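Local structure of probable porin (Pseudomonas aeruginosa, 4FSO) at residues Arg216-Gly228 with Ala239-Arg253. The protein probably acts as an outer-membrane porin of the OprD family, a beta-barrel channel through which small solutes would cross. Sequence-based numbering, arbitrary orientation.
Sequences RNVYRQRYLGAVG and ADLRWFDSEDAGAAR. With C8E ((hydroxyethyloxy)tri(ethyloxy)octane), chain H.
Arg220 and Glu247 face each other as a hydrogen-bonded pair, and their side chains meet in a salt bridge: NH1 of Arg220 lies 2.9 Å from OE2 of Glu247. OE2 is met on its anti side, from somewhat out of the carboxylate plane, and itself lies close to the guanidinium plane of Arg220. Both side chains leave with CG between backbone N and carbonyl carbon, and the bend of Arg220 at chi3 turns its guanidinium over CB of Ala249. On the same sheet face the Arg222–Asp245 bridge is weaker, NH2 to OD2 being 3.1 Å with a bent N-H approach; that NH2 also lies at the rim of the Trp243 indole, whose plane is perpendicular to the guanidinium. CD2 of Leu224 packs 3.6 Å from CE3 of Trp243, and farther along a detergent molecule touches Ala226 and Ala239, consistent with this end of the face looking outward to the membrane. Strands 219-231 and 236-248 form a beta hairpin of the porin barrel wall; the axes of segments 219-228 and 239-248 run antiparallel at 166°. The opposite face carries Gln221, Tyr223 and Phe244. CD1 of Tyr223 sits over one face of the Phe244 ring, 3.2 Å from CZ, the planes inclined at 49°; the Tyr223 hydroxyl bonds to Gln209 on the preceding strand. Extended beyond CG, Gln221 brings NE2 to OG of Ser246 (3.0 Å), while Pro289 O takes a second bond from NE2. Past the strands, a type II' turn from Ala249 to Ala252 directs the Ala251 N-H at Asn217 OD1, 2.7 Å from N and nearly straight at 167°, and Arg253 lays its guanidinium over Asn217 CB.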
loop_
_atom_site.group_PDB
_atom_site.type_symbol
_atom_site.label_atom_id
_atom_site.label_comp_id
_atom_site.label_asym_id
_atom_site.label_seq_id
_atom_site.Cartn_x
_atom_site.Cartn_y
_atom_site.Cartn_z
ATOM N N ARG A 216 -13.399 7.416 12.482
ATOM C CA ARG A 216 -14.238 8.113 13.460
ATOM C C ARG A 216 -14.254 7.380 14.808
ATOM O O ARG A 216 -14.558 6.189 14.865
ATOM C CB ARG A 216 -15.666 8.298 12.914
ATOM C CG ARG A 216 -16.643 9.123 13.791
ATOM N N ASN A 217 -13.908 8.107 15.873
ATOM C CA ASN A 217 -13.787 7.581 17.247
ATOM C C ASN A 217 -12.549 6.758 17.539
ATOM O O ASN A 217 -12.479 6.046 18.534
ATOM C CB ASN A 217 -15.053 6.868 17.735
ATOM C CG ASN A 217 -16.150 7.851 18.097
ATOM O OD1 ASN A 217 -15.883 8.933 18.636
ATOM N ND2 ASN A 217 -17.382 7.499 17.774
ATOM N N VAL A 218 -11.556 6.877 16.674
ATOM C CA VAL A 218 -10.289 6.246 16.925
ATOM C C VAL A 218 -9.233 7.316 16.755
ATOM O O VAL A 218 -8.503 7.642 17.698
ATOM C CB VAL A 218 -10.055 5.101 15.939
ATOM C CG1 VAL A 218 -8.653 4.442 16.140
ATOM C CG2 VAL A 218 -11.186 4.090 16.062
ATOM N N TYR A 219 -9.170 7.877 15.552
ATOM C CA TYR A 219 -8.046 8.732 15.189
ATOM C C TYR A 219 -8.332 9.643 14.030
ATOM O O TYR A 219 -9.126 9.326 13.128
ATOM C CB TYR A 219 -6.756 7.908 14.908
ATOM C CG TYR A 219 -6.634 7.222 13.530
ATOM C CD1 TYR A 219 -6.158 7.911 12.417
ATOM C CD2 TYR A 219 -6.944 5.868 13.367
ATOM C CE1 TYR A 219 -6.029 7.288 11.188
ATOM C CE2 TYR A 219 -6.803 5.219 12.129
ATOM C CZ TYR A 219 -6.349 5.931 11.042
ATOM O OH TYR A 219 -6.234 5.299 9.811
ATOM N N ARG A 220 -7.662 10.785 14.073
ATOM C CA ARG A 220 -7.580 11.676 12.932
ATOM C C ARG A 220 -6.120 11.752 12.457
ATOM O O ARG A 220 -5.172 11.613 13.242
ATOM C CB ARG A 220 -8.176 13.060 13.251
ATOM C CG ARG A 220 -7.721 13.690 14.561
ATOM C CD ARG A 220 -8.396 15.066 14.811
ATOM N NE ARG A 220 -9.749 14.973 15.383
ATOM C CZ ARG A 220 -10.095 15.405 16.598
ATOM N NH1 ARG A 220 -9.195 15.976 17.391
ATOM N NH2 ARG A 220 -11.348 15.270 17.022
ATOM N N GLN A 221 -5.956 11.965 11.164
ATOM C CA GLN A 221 -4.663 11.924 10.541
ATOM C C GLN A 221 -4.590 12.965 9.408
ATOM O O GLN A 221 -5.499 13.069 8.589
ATOM C CB GLN A 221 -4.434 10.493 10.024
ATOM C CG GLN A 221 -3.048 10.195 9.478
ATOM C CD GLN A 221 -2.820 8.688 9.292
ATOM O OE1 GLN A 221 -3.064 8.128 8.219
ATOM N NE2 GLN A 221 -2.356 8.033 10.347
ATOM N N ARG A 222 -3.512 13.735 9.379
ATOM C CA ARG A 222 -3.245 14.655 8.284
ATOM C C ARG A 222 -2.010 14.167 7.537
ATOM O O ARG A 222 -1.154 13.464 8.100
ATOM C CB ARG A 222 -2.956 16.069 8.798
ATOM C CG ARG A 222 -4.086 16.754 9.543
ATOM C CD ARG A 222 -3.741 18.232 9.806
ATOM N NE ARG A 222 -2.763 18.420 10.881
ATOM C CZ ARG A 222 -1.873 19.412 10.932
ATOM N NH1 ARG A 222 -1.803 20.316 9.956
ATOM N NH2 ARG A 222 -1.041 19.495 11.960
ATOM N N TYR A 223 -1.909 14.580 6.279
ATOM C CA TYR A 223 -0.836 14.141 5.426
ATOM C C TYR A 223 -0.363 15.229 4.471
ATOM O O TYR A 223 -1.171 15.905 3.859
ATOM C CB TYR A 223 -1.290 12.926 4.625
ATOM C CG TYR A 223 -0.362 12.593 3.472
ATOM C CD1 TYR A 223 0.739 11.759 3.660
ATOM C CD2 TYR A 223 -0.583 13.114 2.194
ATOM C CE1 TYR A 223 1.595 11.439 2.601
ATOM C CE2 TYR A 223 0.268 12.816 1.135
ATOM C CZ TYR A 223 1.352 11.975 1.342
ATOM O OH TYR A 223 2.189 11.685 0.294
ATOM N N LEU A 224 0.954 15.360 4.335
ATOM C CA LEU A 224 1.590 16.158 3.292
ATOM C C LEU A 224 2.514 15.259 2.496
ATOM O O LEU A 224 3.257 14.483 3.069
ATOM C CB LEU A 224 2.455 17.256 3.881
ATOM C CG LEU A 224 1.942 18.659 4.167
ATOM C CD1 LEU A 224 0.511 18.624 4.599
ATOM C CD2 LEU A 224 2.798 19.236 5.282
ATOM N N GLY A 225 2.478 15.378 1.178
ATOM C CA GLY A 225 3.405 14.662 0.345
ATOM C C GLY A 225 4.055 15.562 -0.675
ATOM O O GLY A 225 3.507 16.607 -1.028
ATOM N N ALA A 226 5.232 15.160 -1.140
ATOM C CA ALA A 226 5.846 15.783 -2.304
ATOM C C ALA A 226 6.672 14.747 -3.055
ATOM O O ALA A 226 7.586 14.157 -2.499
ATOM C CB ALA A 226 6.702 16.997 -1.904
ATOM N N VAL A 227 6.319 14.509 -4.314
ATOM C CA VAL A 227 7.038 13.567 -5.170
ATOM C C VAL A 227 7.525 14.274 -6.408
ATOM O O VAL A 227 7.016 15.334 -6.777
ATOM C CB VAL A 227 6.158 12.389 -5.681
ATOM C CG1 VAL A 227 6.723 11.058 -5.241
ATOM C CG2 VAL A 227 4.683 12.549 -5.294
ATOM N N GLY A 228 8.492 13.661 -7.075
ATOM C CA GLY A 228 9.003 14.215 -8.311
ATOM C C GLY A 228 10.246 13.538 -8.857
ATOM O O GLY A 228 11.048 12.965 -8.123
ATOM N N ALA A 239 12.789 12.042 -5.676
ATOM C CA ALA A 239 12.621 12.346 -4.263
ATOM C C ALA A 239 11.165 12.144 -3.848
ATOM O O ALA A 239 10.247 12.551 -4.547
ATOM C CB ALA A 239 13.062 13.772 -3.981
ATOM N N ASP A 240 10.961 11.511 -2.703
ATOM C CA ASP A 240 9.617 11.222 -2.231
ATOM C C ASP A 240 9.502 11.583 -0.757
ATOM O O ASP A 240 10.058 10.907 0.113
ATOM C CB ASP A 240 9.283 9.746 -2.448
ATOM C CG ASP A 240 7.804 9.477 -2.406
ATOM O OD1 ASP A 240 7.085 10.217 -1.686
ATOM O OD2 ASP A 240 7.354 8.535 -3.104
ATOM N N LEU A 241 8.783 12.667 -0.491
ATOM C CA LEU A 241 8.628 13.183 0.858
ATOM C C LEU A 241 7.220 12.961 1.389
ATOM O O LEU A 241 6.252 13.383 0.768
ATOM C CB LEU A 241 8.950 14.669 0.885
ATOM C CG LEU A 241 8.889 15.237 2.298
ATOM C CD1 LEU A 241 9.860 14.501 3.203
ATOM C CD2 LEU A 241 9.216 16.709 2.269
ATOM N N ARG A 242 7.123 12.309 2.546
ATOM C CA ARG A 242 5.840 11.967 3.171
ATOM C C ARG A 242 5.820 12.324 4.653
ATOM O O ARG A 242 6.758 12.026 5.400
ATOM C CB ARG A 242 5.550 10.461 3.050
ATOM C CG ARG A 242 5.967 9.840 1.745
ATOM C CD ARG A 242 4.984 8.850 1.274
ATOM N NE ARG A 242 5.459 8.266 0.034
ATOM C CZ ARG A 242 5.553 6.963 -0.197
ATOM N NH1 ARG A 242 5.169 6.090 0.723
ATOM N NH2 ARG A 242 6.013 6.533 -1.361
ATOM N N TRP A 243 4.725 12.930 5.082
ATOM C CA TRP A 243 4.567 13.332 6.462
ATOM C C TRP A 243 3.167 13.011 6.959
ATOM O O TRP A 243 2.192 13.217 6.242
ATOM C CB TRP A 243 4.820 14.828 6.577
ATOM C CG TRP A 243 4.622 15.304 7.961
ATOM C CD1 TRP A 243 5.406 15.020 9.043
ATOM C CD2 TRP A 243 3.562 16.135 8.445
ATOM N NE1 TRP A 243 4.906 15.629 10.164
ATOM C CE2 TRP A 243 3.779 16.329 9.825
ATOM C CE3 TRP A 243 2.455 16.741 7.842
ATOM C CZ2 TRP A 243 2.931 17.107 10.621
ATOM C CZ3 TRP A 243 1.610 17.514 8.637
ATOM C CH2 TRP A 243 1.858 17.691 10.009
ATOM N N PHE A 244 3.054 12.492 8.175
ATOM C CA PHE A 244 1.734 12.198 8.742
ATOM C C PHE A 244 1.606 12.709 10.152
ATOM O O PHE A 244 2.507 12.555 10.975
ATOM C CB PHE A 244 1.427 10.696 8.791
ATOM C CG PHE A 244 1.260 10.052 7.454
ATOM C CD1 PHE A 244 2.367 9.561 6.762
ATOM C CD2 PHE A 244 -0.007 9.907 6.892
ATOM C CE1 PHE A 244 2.214 8.939 5.513
ATOM C CE2 PHE A 244 -0.169 9.289 5.653
ATOM C CZ PHE A 244 0.950 8.793 4.958
ATOM N N ASP A 245 0.448 13.272 10.446
ATOM C CA ASP A 245 0.210 13.770 11.771
ATOM C C ASP A 245 -1.074 13.124 12.211
ATOM O O ASP A 245 -2.083 13.283 11.539
ATOM C CB ASP A 245 0.075 15.282 11.719
ATOM C CG ASP A 245 0.206 15.921 13.062
ATOM O OD1 ASP A 245 -0.064 15.262 14.078
ATOM O OD2 ASP A 245 0.586 17.100 13.107
ATOM N N SER A 246 -1.027 12.389 13.324
ATOM C CA SER A 246 -2.182 11.620 13.802
ATOM C C SER A 246 -2.396 11.749 15.306
ATOM O O SER A 246 -1.452 11.799 16.077
ATOM C CB SER A 246 -2.050 10.127 13.453
ATOM O OG SER A 246 -1.242 9.953 12.324
ATOM N N GLU A 247 -3.656 11.765 15.713
ATOM C CA GLU A 247 -3.988 11.759 17.122
ATOM C C GLU A 247 -5.299 11.027 17.317
ATOM O O GLU A 247 -6.045 10.836 16.360
ATOM C CB GLU A 247 -4.137 13.187 17.618
ATOM C CG GLU A 247 -5.240 13.899 16.898
ATOM C CD GLU A 247 -5.302 15.365 17.220
ATOM O OE1 GLU A 247 -4.291 15.909 17.724
ATOM O OE2 GLU A 247 -6.369 15.969 16.969
ATOM N N ASP A 248 -5.566 10.607 18.555
ATOM C CA ASP A 248 -6.882 10.095 18.944
ATOM C C ASP A 248 -8.003 11.096 18.616
ATOM O O ASP A 248 -7.794 12.311 18.641
ATOM C CB ASP A 248 -6.903 9.733 20.436
ATOM C CG ASP A 248 -6.542 10.900 21.335
ATOM O OD1 ASP A 248 -5.399 11.377 21.245
ATOM O OD2 ASP A 248 -7.390 11.332 22.150
ATOM N N ALA A 249 -9.189 10.583 18.312
ATOM C CA ALA A 249 -10.314 11.418 17.869
ATOM C C ALA A 249 -11.589 10.938 18.529
ATOM O O ALA A 249 -11.706 9.740 18.831
ATOM C CB ALA A 249 -10.461 11.342 16.361
ATOM N N GLY A 250 -12.543 11.850 18.747
ATOM C CA GLY A 250 -13.793 11.478 19.393
ATOM C C GLY A 250 -13.660 10.652 20.676
ATOM O O GLY A 250 -12.972 11.055 21.631
ATOM N N ALA A 251 -14.303 9.482 20.695
ATOM C CA ALA A 251 -14.300 8.612 21.883
ATOM C C ALA A 251 -12.936 8.017 22.227
ATOM O O ALA A 251 -12.751 7.508 23.336
ATOM C CB ALA A 251 -15.335 7.487 21.744
ATOM N N ALA A 252 -12.003 8.080 21.270
ATOM C CA ALA A 252 -10.639 7.579 21.434
ATOM C C ALA A 252 -10.688 6.123 21.833
ATOM O O ALA A 252 -10.262 5.739 22.923
ATOM C CB ALA A 252 -9.852 8.401 22.464
ATOM N N ARG A 253 -11.226 5.314 20.935
ATOM C CA ARG A 253 -11.531 3.936 21.247
ATOM C C ARG A 253 -10.271 3.081 21.340
ATOM O O ARG A 253 -10.362 1.878 21.579
ATOM C CB ARG A 253 -12.496 3.391 20.190
ATOM C CG ARG A 253 -13.474 2.346 20.676
ATOM C CD ARG A 253 -14.567 2.118 19.643
ATOM N NE ARG A 253 -15.523 3.218 19.630
ATOM C CZ ARG A 253 -16.322 3.520 18.610
ATOM N NH1 ARG A 253 -16.284 2.817 17.480
ATOM N NH2 ARG A 253 -17.160 4.542 18.720
HETATM C C8 C8E H . 14.924 16.384 -7.046
HETATM O O9 C8E H . 13.710 15.696 -7.295
HETATM C C10 C8E H . 12.612 16.580 -7.422
HETATM C C11 C8E H . 11.411 16.063 -6.624
HETATM O O12 C8E H . 11.434 16.553 -5.295
HETATM C C13 C8E H . 10.204 16.431 -4.611
HETATM C C14 C8E H . 10.430 16.952 -3.197
HETATM O O15 C8E H . 11.770 16.662 -2.857
HETATM C C16 C8E H . 11.969 16.253 -1.512
HETATM C C17 C8E H . 12.849 17.261 -0.754
HETATM O O18 C8E H . 14.220 16.883 -0.720
HETATM C C19 C8E H . 14.903 16.971 -1.970
HETATM C C20 C8E H . 16.417 16.855 -1.777
HETATM O O21 C8E H . 17.024 16.392 -2.963
#